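Local coordinates for DUF5636 domain-containing protein (Legionella pneumophila subsp. pneumophila str. Philadelphia 1, PDB 4RD8) that is of unknown function but folds as a compact helical chain without strands and belongs to the DUF5636 family, at residues A[38-41]-A[42-45]; A[203-206]-A[207-211]; A[93-96]-A[97-101]; A[71-74]-A[75-79]; A[18-21]-A[22-26]. The protein carries 3 engineered substitutions. All coordinates share one frame; numbering follows the deposited sequence.

In the fold
The five contacts are local turns, caps and helix steps spread over a chain built of helices and loops, and no active site or ligand is known to which they could be referred. Contacts 1 and 2 touch: their centres lie 14 Å apart, and N45 at the start of helix 41-61 packs against I209 and F210 of the loop before helix 211-218. Contact 4, on helix 69-85, has its nearest atoms about 9 Å from contact 2 and about 6 Å from contact 3, the loop before helix 103-111. K117 connects contacts 3 and 4, bonding N98 and touching R76. Contact 5 sits apart near the N-terminus, its centre 39 Å from that of contact 2.

Contact 1 of 5, residues A[38-41]-A[42-45]; sequences LMDT and EAVN
D40 and A43 face each other across the first turn of helix 41-61. The aspartate has CG anti to its backbone N (chi1 -174°), which turns the carboxylate back over the helix start; there OD1 accepts a weak bond from A43 N at 3.3 Å, while OD2 rests against A43 CB at 3.6 Å. One oxygen therefore meets a backbone amide of the first turn and the other a methyl group. On a different side of the turn, T41 and N45 are set at a slant to one another, the methyl CG2 of T41 lying 3.9 Å from N45 ND2. The carbonyl oxygen of N45 is used elsewhere: OD1 is hydrogen-bonded to H201 NE2 of helix 195-204, a helix that T41 also touches through W197 and H201. V44 points back at the preceding segment and lays CG2 near L38, 4.3 Å from L38 CD2, so that the end of helix 25-38 and the next helix share a small apolar patch. Beneath these side chains the backbone closes regularly, with V44 N bonded to D40 O at 3.0 Å and N45 N to T41 O at 2.8 Å. The arrangement is that of an aspartate N-cap, the carboxylate supplying an acceptor to an amide of the first helical turn.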
loop_
_atom_site.group_PDB
_atom_site.type_symbol
_atom_site.label_atom_id
_atom_site.label_comp_id
_atom_site.label_asym_id
_atom_site.label_seq_id
_atom_site.Cartn_x
_atom_site.Cartn_y
_atom_site.Cartn_z
ATOM N N LEU A 38 9.322 -4.109 2.923
ATOM C CA LEU A 38 8.123 -4.869 3.299
ATOM C C LEU A 38 8.409 -6.263 3.867
ATOM O O LEU A 38 7.598 -6.800 4.623
ATOM C CB LEU A 38 7.152 -4.964 2.108
ATOM C CG LEU A 38 6.614 -3.614 1.622
ATOM C CD1 LEU A 38 5.733 -3.802 0.397
ATOM C CD2 LEU A 38 5.841 -2.878 2.723
HETATM N N MSE A 39 9.554 -6.847 3.514
HETATM C CA MSE A 39 9.963 -8.135 4.069
HETATM C C MSE A 39 10.509 -7.981 5.478
HETATM O O MSE A 39 10.711 -8.964 6.181
HETATM C CB MSE A 39 11.052 -8.791 3.212
HETATM C CG MSE A 39 10.647 -9.132 1.798
HETATM SE SE MSE A 39 12.158 -9.842 0.771
HETATM C CE MSE A 39 13.598 -9.366 1.997
ATOM N N ASP A 40 10.756 -6.736 5.873
ATOM C CA ASP A 40 11.397 -6.422 7.143
ATOM C C ASP A 40 10.327 -5.965 8.132
ATOM O O ASP A 40 9.981 -4.790 8.189
ATOM C CB ASP A 40 12.439 -5.322 6.920
ATOM C CG ASP A 40 13.278 -5.025 8.147
ATOM O OD1 ASP A 40 12.951 -5.478 9.263
ATOM O OD2 ASP A 40 14.282 -4.301 7.992
ATOM N N THR A 41 9.810 -6.898 8.923
ATOM C CA THR A 41 8.699 -6.574 9.812
ATOM C C THR A 41 9.095 -5.541 10.879
ATOM O O THR A 41 8.300 -4.664 11.217
ATOM C CB THR A 41 8.082 -7.846 10.418
ATOM O OG1 THR A 41 7.514 -8.627 9.358
ATOM C CG2 THR A 41 6.988 -7.496 11.412
ATOM N N GLU A 42 10.328 -5.635 11.379
ATOM C CA GLU A 42 10.862 -4.639 12.312
ATOM C C GLU A 42 10.726 -3.218 11.768
ATOM O O GLU A 42 10.280 -2.316 12.478
ATOM C CB GLU A 42 12.333 -4.922 12.632
ATOM C CG GLU A 42 12.980 -3.884 13.527
ATOM C CD GLU A 42 14.415 -4.225 13.896
ATOM O OE1 GLU A 42 14.687 -5.396 14.232
ATOM O OE2 GLU A 42 15.274 -3.319 13.855
ATOM N N ALA A 43 11.113 -3.024 10.510
ATOM C CA ALA A 43 11.001 -1.717 9.874
ATOM C C ALA A 43 9.535 -1.318 9.625
ATOM O O ALA A 43 9.144 -0.177 9.878
ATOM C CB ALA A 43 11.792 -1.697 8.570
ATOM N N VAL A 44 8.733 -2.253 9.126
ATOM C CA VAL A 44 7.322 -1.985 8.864
ATOM C C VAL A 44 6.580 -1.545 10.129
ATOM O O VAL A 44 5.780 -0.614 10.083
ATOM C CB VAL A 44 6.619 -3.203 8.213
ATOM C CG1 VAL A 44 5.108 -3.007 8.201
ATOM C CG2 VAL A 44 7.128 -3.420 6.780
ATOM N N ASN A 45 6.856 -2.210 11.250
ATOM C CA ASN A 45 6.226 -1.859 12.525
ATOM C C ASN A 45 6.431 -0.393 12.889
ATOM O O ASN A 45 5.546 0.243 13.475
ATOM C CB ASN A 45 6.739 -2.749 13.668
ATOM C CG ASN A 45 6.064 -4.107 13.697
ATOM O OD1 ASN A 45 5.014 -4.299 13.074
ATOM N ND2 ASN A 45 6.651 -5.053 14.437
#

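Contact 2 of 5, residues A[203-206]-A[207-211]; sequences QNDE and DQIFP
With CG anti to the backbone N (chi1 -171°), the side chain of D205 swings across to the amides of I209 and F210; the unusual positive phi of D205, 42°, takes the chain out of helix 195-204 at the same point. OD1 receives I209 N at 2.9 Å on its syn lone pair, the side of the other oxygen. F210 N is shared: it gives OD2 a bond of 3.1 Å from above the carboxylate plane and OD1 a weaker one. In the backbone, D205 O accepts from Q208 N, closing a type I beta turn from D205 to Q208; the carboxylate extends the closure beyond the turn to I209 and to F210, the N-cap residue of helix 211-218. A water reinforces the turn, donating to D205 OD1 and accepting from D207 N at 3.0 Å. The carboxylate also lies stacked on the F210 ring, the two planes only 20° apart, with D205 OD1 over one face and displaced toward the rim, 3.3 Å from CE1. Such a gathering of amides and water around a buried carboxylate would be expected to favour its charged form. The F210 ring meets N45, L48 and N52 of helix 41-61, while D205 touches R214 one turn into helix 211-218.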
loop_
_atom_site.group_PDB
_atom_site.type_symbol
_atom_site.label_atom_id
_atom_site.label_comp_id
_atom_site.label_asym_id
_atom_site.label_seq_id
_atom_site.Cartn_x
_atom_site.Cartn_y
_atom_site.Cartn_z
ATOM N N GLN A 203 -4.608 -6.613 12.823
ATOM C CA GLN A 203 -5.761 -6.962 13.655
ATOM C C GLN A 203 -5.388 -7.751 14.902
ATOM O O GLN A 203 -6.113 -7.727 15.897
ATOM C CB GLN A 203 -6.826 -7.700 12.832
ATOM C CG GLN A 203 -7.547 -6.795 11.834
ATOM C CD GLN A 203 -8.676 -7.493 11.089
ATOM O OE1 GLN A 203 -9.499 -8.187 11.687
ATOM N NE2 GLN A 203 -8.716 -7.310 9.771
ATOM N N ASN A 204 -4.252 -8.438 14.862
ATOM C CA ASN A 204 -3.792 -9.170 16.032
ATOM C C ASN A 204 -3.055 -8.257 17.006
ATOM O O ASN A 204 -3.294 -8.317 18.210
ATOM C CB ASN A 204 -2.925 -10.361 15.623
ATOM C CG ASN A 204 -3.739 -11.480 14.989
ATOM O OD1 ASN A 204 -4.959 -11.550 15.159
ATOM N ND2 ASN A 204 -3.064 -12.363 14.259
ATOM N N ASP A 205 -2.186 -7.400 16.465
ATOM C CA ASP A 205 -1.373 -6.469 17.257
ATOM C C ASP A 205 -0.813 -7.127 18.516
ATOM O O ASP A 205 -1.181 -6.768 19.641
ATOM C CB ASP A 205 -2.172 -5.214 17.623
ATOM C CG ASP A 205 -1.305 -4.131 18.240
ATOM O OD1 ASP A 205 -0.063 -4.186 18.072
ATOM O OD2 ASP A 205 -1.864 -3.225 18.897
ATOM N N GLU A 206 0.069 -8.101 18.319
ATOM C CA GLU A 206 0.493 -8.972 19.412
ATOM C C GLU A 206 1.397 -8.285 20.433
ATOM O O GLU A 206 1.455 -8.697 21.592
ATOM C CB GLU A 206 1.158 -10.236 18.857
ATOM C CG GLU A 206 0.204 -11.144 18.087
ATOM C CD GLU A 206 0.926 -12.242 17.324
ATOM O OE1 GLU A 206 2.153 -12.393 17.510
ATOM O OE2 GLU A 206 0.264 -12.952 16.534
ATOM N N ASP A 207 2.100 -7.240 20.006
ATOM C CA ASP A 207 2.970 -6.501 20.914
ATOM C C ASP A 207 2.275 -5.242 21.437
ATOM O O ASP A 207 2.883 -4.443 22.154
ATOM C CB ASP A 207 4.301 -6.153 20.230
ATOM C CG ASP A 207 5.003 -7.378 19.647
ATOM O OD1 ASP A 207 4.951 -8.457 20.277
ATOM O OD2 ASP A 207 5.604 -7.255 18.558
ATOM N N GLN A 208 0.996 -5.089 21.085
ATOM C CA GLN A 208 0.189 -3.937 21.497
ATOM C C GLN A 208 0.875 -2.612 21.166
ATOM O O GLN A 208 1.050 -1.764 22.043
ATOM C CB GLN A 208 -0.135 -3.988 23.005
ATOM C CG GLN A 208 -1.271 -4.933 23.400
ATOM C CD GLN A 208 -0.768 -6.266 23.916
ATOM O OE1 GLN A 208 0.301 -6.728 23.519
ATOM N NE2 GLN A 208 -1.535 -6.892 24.807
ATOM N N ILE A 209 1.266 -2.444 19.904
ATOM C CA ILE A 209 1.966 -1.240 19.462
ATOM C C ILE A 209 1.157 -0.415 18.456
ATOM O O ILE A 209 1.564 0.680 18.064
ATOM C CB ILE A 209 3.363 -1.567 18.890
ATOM C CG1 ILE A 209 3.264 -2.646 17.812
ATOM C CG2 ILE A 209 4.300 -2.014 20.019
ATOM C CD1 ILE A 209 4.555 -2.858 17.027
ATOM N N PHE A 210 0.016 -0.951 18.029
ATOM C CA PHE A 210 -0.929 -0.157 17.238
ATOM C C PHE A 210 -2.410 -0.411 17.545
ATOM O O PHE A 210 -3.199 -0.691 16.635
ATOM C CB PHE A 210 -0.650 -0.281 15.742
ATOM C CG PHE A 210 -0.161 -1.637 15.312
ATOM C CD1 PHE A 210 -1.035 -2.710 15.207
ATOM C CD2 PHE A 210 1.174 -1.825 14.967
ATOM C CE1 PHE A 210 -0.582 -3.958 14.789
ATOM C CE2 PHE A 210 1.632 -3.071 14.546
ATOM C CZ PHE A 210 0.753 -4.136 14.459
ATOM N N PRO A 211 -2.795 -0.263 18.822
ATOM C CA PRO A 211 -4.141 -0.626 19.282
ATOM C C PRO A 211 -5.256 0.197 18.641
ATOM O O PRO A 211 -6.357 -0.328 18.459
ATOM C CB PRO A 211 -4.080 -0.347 20.784
ATOM C CG PRO A 211 -3.046 0.714 20.927
ATOM C CD PRO A 211 -2.014 0.390 19.890
HETATM O O HOH W 1 1.752 -5.755 17.401
#

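Contact 3 of 5, residues A[93-96]-A[97-101]; sequences LQTI and GNKPL
T95 O and N98 N, bonded at 3.0 Å, close a type II beta turn through I96 and G97, with glycine at the third position, where the positive phi (86°) favours it, and N98, also at positive phi, bending the chain onward to K99. Across its mouth the T95 hydroxyl donates to K99 O, the 2.6 Å bond arriving in the carbonyl plane on a lone pair. Its chi1 of 65° sets OG1 between the backbone N and the carbonyl carbon, on the side where K99 passes, and leaves CG2 to meet L101 CD2 at 3.6 Å; the T95 and L101 side chains run past each other, pointing opposite ways. A water completes the bridge, accepting from T95 N and donating to K99 O. On the other flank Q94 extends so that NE2 donates to T95 O at 3.2 Å, the acceptor lying close to the plane of the glutamine amide. Q94 NE2 and N98 N reach T95 O from opposite faces of its plane. The Q94 and N98 amide planes stand 47° apart, N98 OD1 hydrogen-bonded to K117 NZ and Q94 OE1 weakly so. Backbone bonds join L93 to M115 and K117, and L101 to S120. The chemistry implies a turn held chiefly by polar groups, with both amide oxygens directed to K117, a positive charge that would be expected to favour their proximity.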
loop_
_atom_site.group_PDB
_atom_site.type_symbol
_atom_site.label_atom_id
_atom_site.label_comp_id
_atom_site.label_asym_id
_atom_site.label_seq_id
_atom_site.Cartn_x
_atom_site.Cartn_y
_atom_site.Cartn_z
ATOM N N LEU A 93 -10.924 4.882 -5.119
ATOM C CA LEU A 93 -12.064 4.429 -5.923
ATOM C C LEU A 93 -12.532 3.041 -5.502
ATOM O O LEU A 93 -11.768 2.259 -4.932
ATOM C CB LEU A 93 -11.690 4.389 -7.409
ATOM C CG LEU A 93 -11.247 5.716 -8.041
ATOM C CD1 LEU A 93 -11.055 5.537 -9.529
ATOM C CD2 LEU A 93 -12.260 6.811 -7.774
ATOM N N GLN A 94 -13.803 2.757 -5.766
ATOM C CA GLN A 94 -14.302 1.387 -5.781
ATOM C C GLN A 94 -15.384 1.374 -6.859
ATOM O O GLN A 94 -15.728 2.421 -7.398
ATOM C CB GLN A 94 -14.923 1.042 -4.435
ATOM C CG GLN A 94 -16.136 1.918 -4.109
ATOM C CD GLN A 94 -16.853 1.498 -2.859
ATOM O OE1 GLN A 94 -16.399 1.770 -1.745
ATOM N NE2 GLN A 94 -17.996 0.841 -3.029
ATOM N N THR A 95 -15.928 0.211 -7.180
ATOM C CA THR A 95 -17.111 0.192 -8.037
ATOM C C THR A 95 -18.380 0.283 -7.210
ATOM O O THR A 95 -18.394 -0.071 -6.021
ATOM C CB THR A 95 -17.186 -1.070 -8.926
ATOM O OG1 THR A 95 -17.354 -2.221 -8.092
ATOM C CG2 THR A 95 -15.919 -1.212 -9.767
ATOM N N ILE A 96 -19.455 0.749 -7.838
ATOM C CA ILE A 96 -20.745 0.724 -7.191
ATOM C C ILE A 96 -21.105 -0.744 -6.944
ATOM O O ILE A 96 -21.064 -1.563 -7.863
ATOM C CB ILE A 96 -21.818 1.421 -8.055
ATOM C CG1 ILE A 96 -21.410 2.877 -8.286
ATOM C CG2 ILE A 96 -23.174 1.369 -7.377
ATOM C CD1 ILE A 96 -22.432 3.678 -9.084
ATOM N N GLY A 97 -21.435 -1.082 -5.704
ATOM C CA GLY A 97 -21.746 -2.463 -5.380
ATOM C C GLY A 97 -20.524 -3.310 -5.050
ATOM O O GLY A 97 -20.666 -4.511 -4.787
ATOM N N ASN A 98 -19.338 -2.700 -5.056
ATOM C CA ASN A 98 -18.092 -3.406 -4.718
ATOM C C ASN A 98 -17.792 -4.610 -5.607
ATOM O O ASN A 98 -17.210 -5.588 -5.147
ATOM C CB ASN A 98 -18.104 -3.880 -3.257
ATOM C CG ASN A 98 -17.834 -2.770 -2.289
ATOM O OD1 ASN A 98 -16.702 -2.301 -2.166
ATOM N ND2 ASN A 98 -18.871 -2.342 -1.579
ATOM N N LYS A 99 -18.194 -4.540 -6.871
ATOM C CA LYS A 99 -17.881 -5.593 -7.830
ATOM C C LYS A 99 -16.410 -5.465 -8.206
ATOM O O LYS A 99 -15.879 -4.357 -8.271
ATOM C CB LYS A 99 -18.730 -5.439 -9.096
ATOM C CG LYS A 99 -20.239 -5.385 -8.867
ATOM C CD LYS A 99 -20.867 -6.772 -8.902
ATOM C CE LYS A 99 -22.349 -6.696 -9.277
ATOM N NZ LYS A 99 -22.852 -7.950 -9.942
ATOM N N PRO A 100 -15.749 -6.598 -8.481
ATOM C CA PRO A 100 -14.368 -6.495 -8.957
ATOM C C PRO A 100 -14.345 -5.896 -10.365
ATOM O O PRO A 100 -15.315 -6.057 -11.130
ATOM C CB PRO A 100 -13.910 -7.968 -9.045
ATOM C CG PRO A 100 -14.998 -8.789 -8.400
ATOM C CD PRO A 100 -16.251 -7.987 -8.505
ATOM N N LEU A 101 -13.250 -5.228 -10.699
ATOM C CA LEU A 101 -13.009 -4.783 -12.060
ATOM C C LEU A 101 -12.282 -5.906 -12.778
ATOM O O LEU A 101 -11.590 -6.703 -12.142
ATOM C CB LEU A 101 -12.096 -3.555 -12.051
ATOM C CG LEU A 101 -12.714 -2.244 -11.578
ATOM C CD1 LEU A 101 -11.650 -1.171 -11.398
ATOM C CD2 LEU A 101 -13.741 -1.814 -12.616
HETATM O O HOH W 2 -14.718 -2.298 -6.103
#

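Contact 4 of 5, residues A[71-74]-A[75-79]; sequences ATKQ and LRTLI
The guanidinium of R76 is approached obliquely by the methyl CG2 of T72, which lies 3.5 Å from NH1. These two residues are one turn apart on helix 69-85, an i to i+4 pair of an ordinary alpha-helix, and their side chains run side by side in the same direction. Bends at chi2 and chi3 fold the arginine back along the helix, bringing R76 CD to 3.3 Å from T72 O before the head turns off to its salt bridge, NH2 with E128 OE1. The other flat group, the amide of Q74, belongs to a different side of the helix. Its chain bends at chi2 (-51°), and OE1 is held by K62 NZ and R58 NE, two positive groups that would polarise the amide. Q74 also crosses T77 at a slant, with OE1 3.8 Å from T77 OG1. The apolar side chains face the neighbouring helices: A71 and L75 lie against helix 211-218, L78 against helix 41-61, and I79 against helix 130-144. Beneath them the backbone repeats bonds of the L75 N to A71 O kind, 2.9 Å here. T77 places its hydroxyl between its own N and carbonyl carbon (chi1 54°); OG1 has a weak bond with R58 NH2 and lies 2.9 Å from Q74 O and 3.2 Å from K73 O.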
loop_
_atom_site.group_PDB
_atom_site.type_symbol
_atom_site.label_atom_id
_atom_site.label_comp_id
_atom_site.label_asym_id
_atom_site.label_seq_id
_atom_site.Cartn_x
_atom_site.Cartn_y
_atom_site.Cartn_z
ATOM N N ALA A 71 -14.448 7.243 13.208
ATOM C CA ALA A 71 -13.088 6.704 13.227
ATOM C C ALA A 71 -12.716 6.053 11.893
ATOM O O ALA A 71 -11.614 6.260 11.373
ATOM C CB ALA A 71 -12.922 5.711 14.380
ATOM N N THR A 72 -13.629 5.250 11.349
ATOM C CA THR A 72 -13.410 4.624 10.045
ATOM C C THR A 72 -13.221 5.700 8.980
ATOM O O THR A 72 -12.371 5.576 8.096
ATOM C CB THR A 72 -14.586 3.699 9.650
ATOM O OG1 THR A 72 -14.608 2.553 10.510
ATOM C CG2 THR A 72 -14.456 3.239 8.199
ATOM N N LYS A 73 -14.010 6.765 9.081
ATOM C CA LYS A 73 -13.901 7.887 8.159
ATOM C C LYS A 73 -12.563 8.598 8.338
ATOM O O LYS A 73 -11.912 8.955 7.363
ATOM C CB LYS A 73 -15.064 8.860 8.370
ATOM C CG LYS A 73 -15.342 9.766 7.183
ATOM C CD LYS A 73 -15.117 11.232 7.524
ATOM C CE LYS A 73 -15.533 12.134 6.368
ATOM N NZ LYS A 73 -15.446 13.579 6.735
ATOM N N GLN A 74 -12.148 8.791 9.588
ATOM C CA GLN A 74 -10.890 9.477 9.874
ATOM C C GLN A 74 -9.661 8.731 9.351
ATOM O O GLN A 74 -8.731 9.349 8.832
ATOM C CB GLN A 74 -10.753 9.761 11.371
ATOM C CG GLN A 74 -11.626 10.904 11.842
ATOM C CD GLN A 74 -11.456 12.136 10.984
ATOM O OE1 GLN A 74 -10.338 12.603 10.765
ATOM N NE2 GLN A 74 -12.565 12.663 10.480
ATOM N N LEU A 75 -9.657 7.409 9.490
ATOM C CA LEU A 75 -8.565 6.593 8.961
ATOM C C LEU A 75 -8.498 6.689 7.437
ATOM O O LEU A 75 -7.416 6.778 6.860
ATOM C CB LEU A 75 -8.725 5.128 9.379
ATOM C CG LEU A 75 -7.730 4.146 8.744
ATOM C CD1 LEU A 75 -6.307 4.534 9.085
ATOM C CD2 LEU A 75 -8.007 2.721 9.198
ATOM N N ARG A 76 -9.659 6.666 6.791
ATOM C CA ARG A 76 -9.724 6.758 5.329
ATOM C C ARG A 76 -9.201 8.096 4.825
ATOM O O ARG A 76 -8.480 8.151 3.830
ATOM C CB ARG A 76 -11.157 6.540 4.837
ATOM C CG ARG A 76 -11.463 5.115 4.398
ATOM C CD ARG A 76 -12.753 4.612 5.014
ATOM N NE ARG A 76 -13.463 3.670 4.150
ATOM C CZ ARG A 76 -13.510 2.354 4.336
ATOM N NH1 ARG A 76 -12.886 1.796 5.364
ATOM N NH2 ARG A 76 -14.187 1.593 3.487
ATOM N N THR A 77 -9.566 9.172 5.515
ATOM C CA THR A 77 -9.112 10.497 5.120
ATOM C C THR A 77 -7.622 10.657 5.415
ATOM O O THR A 77 -6.906 11.292 4.646
ATOM C CB THR A 77 -9.947 11.625 5.775
ATOM O OG1 THR A 77 -9.951 11.451 7.195
ATOM C CG2 THR A 77 -11.383 11.586 5.266
ATOM N N LEU A 78 -7.153 10.075 6.518
ATOM C CA LEU A 78 -5.720 10.060 6.803
ATOM C C LEU A 78 -4.958 9.300 5.722
ATOM O O LEU A 78 -3.932 9.773 5.222
ATOM C CB LEU A 78 -5.431 9.447 8.181
ATOM C CG LEU A 78 -3.964 9.155 8.523
ATOM C CD1 LEU A 78 -3.122 10.428 8.480
ATOM C CD2 LEU A 78 -3.852 8.486 9.902
ATOM N N ILE A 79 -5.456 8.120 5.361
ATOM C CA ILE A 79 -4.837 7.340 4.291
ATOM C C ILE A 79 -4.787 8.153 2.985
ATOM O O ILE A 79 -3.739 8.215 2.323
ATOM C CB ILE A 79 -5.574 5.991 4.084
ATOM C CG1 ILE A 79 -5.244 5.034 5.250
ATOM C CG2 ILE A 79 -5.214 5.373 2.736
ATOM C CD1 ILE A 79 -6.207 3.853 5.392
#

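Contact 5 of 5, residues A[18-21]-A[22-26]; sequences QGEL and LQNEP
Among the side-chain bonds, that of E20 with N24 spans the turn: N24 ND2 donates to E20 OE1 at 2.8 Å, entering by the syn lone pair. The bond is bent, 134° at the hydrogen, and the donor approaches with the carboxylate and amide planes 80° apart, nearly perpendicular. E20 reaches it by a bend at chi2 (-84°), which brings its carboxylate back over the chain. The opposite end of the same amide does separate work, for N24 OD1 accepts from F27 N. N24 is thus the N-cap of helix 25-38, its acceptor oxygen given to the helix start and its NH2 to the glutamate of the preceding short, weakly bonded helix 19-22. Backbone bonds make up a second group: L22 N to Q18 O, Q23 N to E20 O at 3.0 Å and N24 N to L21 O. Solvent provides a third, a water that donates to G19 O at 2.6 Å and accepts from Q23 NE2. Among contacts with the rest of the chain, Q18 NE2 bonds Q168 O, and L21 is buried against K164, D169 and S170.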
loop_
_atom_site.group_PDB
_atom_site.type_symbol
_atom_site.label_atom_id
_atom_site.label_comp_id
_atom_site.label_asym_id
_atom_site.label_seq_id
_atom_site.Cartn_x
_atom_site.Cartn_y
_atom_site.Cartn_z
ATOM N N GLN A 18 9.705 -6.389 -18.405
ATOM C CA GLN A 18 10.107 -6.474 -19.806
ATOM C C GLN A 18 10.193 -5.062 -20.368
ATOM O O GLN A 18 9.972 -4.089 -19.632
ATOM C CB GLN A 18 9.100 -7.309 -20.603
ATOM C CG GLN A 18 7.663 -6.811 -20.513
ATOM C CD GLN A 18 6.680 -7.723 -21.223
ATOM O OE1 GLN A 18 7.077 -8.595 -21.996
ATOM N NE2 GLN A 18 5.391 -7.531 -20.958
ATOM N N GLY A 19 10.510 -4.952 -21.657
ATOM C CA GLY A 19 10.532 -3.667 -22.338
ATOM C C GLY A 19 11.419 -2.605 -21.698
ATOM O O GLY A 19 12.563 -2.884 -21.332
ATOM N N GLU A 20 10.896 -1.388 -21.571
ATOM C CA GLU A 20 11.662 -0.273 -21.012
ATOM C C GLU A 20 11.932 -0.437 -19.515
ATOM O O GLU A 20 13.004 -0.057 -19.031
ATOM C CB GLU A 20 10.947 1.062 -21.284
ATOM C CG GLU A 20 11.707 2.324 -20.840
ATOM C CD GLU A 20 11.515 2.667 -19.361
ATOM O OE1 GLU A 20 12.423 3.299 -18.775
ATOM O OE2 GLU A 20 10.461 2.322 -18.785
ATOM N N LEU A 21 10.962 -0.979 -18.780
ATOM C CA LEU A 21 11.117 -1.094 -17.334
ATOM C C LEU A 21 12.253 -2.046 -16.981
ATOM O O LEU A 21 12.967 -1.829 -16.003
ATOM C CB LEU A 21 9.813 -1.517 -16.648
ATOM C CG LEU A 21 8.730 -0.439 -16.515
ATOM C CD1 LEU A 21 7.537 -0.975 -15.723
ATOM C CD2 LEU A 21 9.297 0.839 -15.877
ATOM N N LEU A 22 12.428 -3.087 -17.794
ATOM C CA LEU A 22 13.500 -4.056 -17.587
ATOM C C LEU A 22 14.872 -3.400 -17.673
ATOM O O LEU A 22 15.828 -3.863 -17.044
ATOM C CB LEU A 22 13.420 -5.178 -18.621
ATOM C CG LEU A 22 14.459 -6.281 -18.427
ATOM C CD1 LEU A 22 14.403 -6.783 -16.988
ATOM C CD2 LEU A 22 14.236 -7.421 -19.405
ATOM N N GLN A 23 14.959 -2.322 -18.451
ATOM C CA GLN A 23 16.227 -1.629 -18.665
ATOM C C GLN A 23 16.347 -0.383 -17.798
ATOM O O GLN A 23 17.340 0.351 -17.885
ATOM C CB GLN A 23 16.394 -1.242 -20.137
ATOM C CG GLN A 23 16.271 -2.411 -21.122
ATOM C CD GLN A 23 17.188 -3.584 -20.789
ATOM O OE1 GLN A 23 18.286 -3.403 -20.254
ATOM N NE2 GLN A 23 16.740 -4.794 -21.114
ATOM N N ASN A 24 15.327 -0.150 -16.980
ATOM C CA ASN A 24 15.259 1.044 -16.155
ATOM C C ASN A 24 15.852 0.753 -14.781
ATOM O O ASN A 24 15.139 0.358 -13.866
ATOM C CB ASN A 24 13.800 1.501 -16.036
ATOM C CG ASN A 24 13.660 2.886 -15.440
ATOM O OD1 ASN A 24 14.366 3.241 -14.500
ATOM N ND2 ASN A 24 12.732 3.678 -15.980
ATOM N N GLU A 25 17.159 0.947 -14.641
ATOM C CA GLU A 25 17.831 0.636 -13.380
ATOM C C GLU A 25 17.297 1.414 -12.166
ATOM O O GLU A 25 17.148 0.834 -11.087
ATOM C CB GLU A 25 19.354 0.770 -13.510
ATOM C CG GLU A 25 19.974 -0.165 -14.562
ATOM C CD GLU A 25 19.852 -1.653 -14.217
ATOM O OE1 GLU A 25 19.479 -1.999 -13.072
ATOM O OE2 GLU A 25 20.141 -2.489 -15.102
ATOM N N PRO A 26 17.011 2.723 -12.326
ATOM C CA PRO A 26 16.468 3.408 -11.145
ATOM C C PRO A 26 15.129 2.825 -10.696
ATOM O O PRO A 26 14.885 2.734 -9.489
ATOM C CB PRO A 26 16.304 4.851 -11.629
ATOM C CG PRO A 26 17.410 5.012 -12.651
ATOM C CD PRO A 26 17.408 3.683 -13.379
HETATM O O HOH W 3 14.028 -4.862 -22.123
#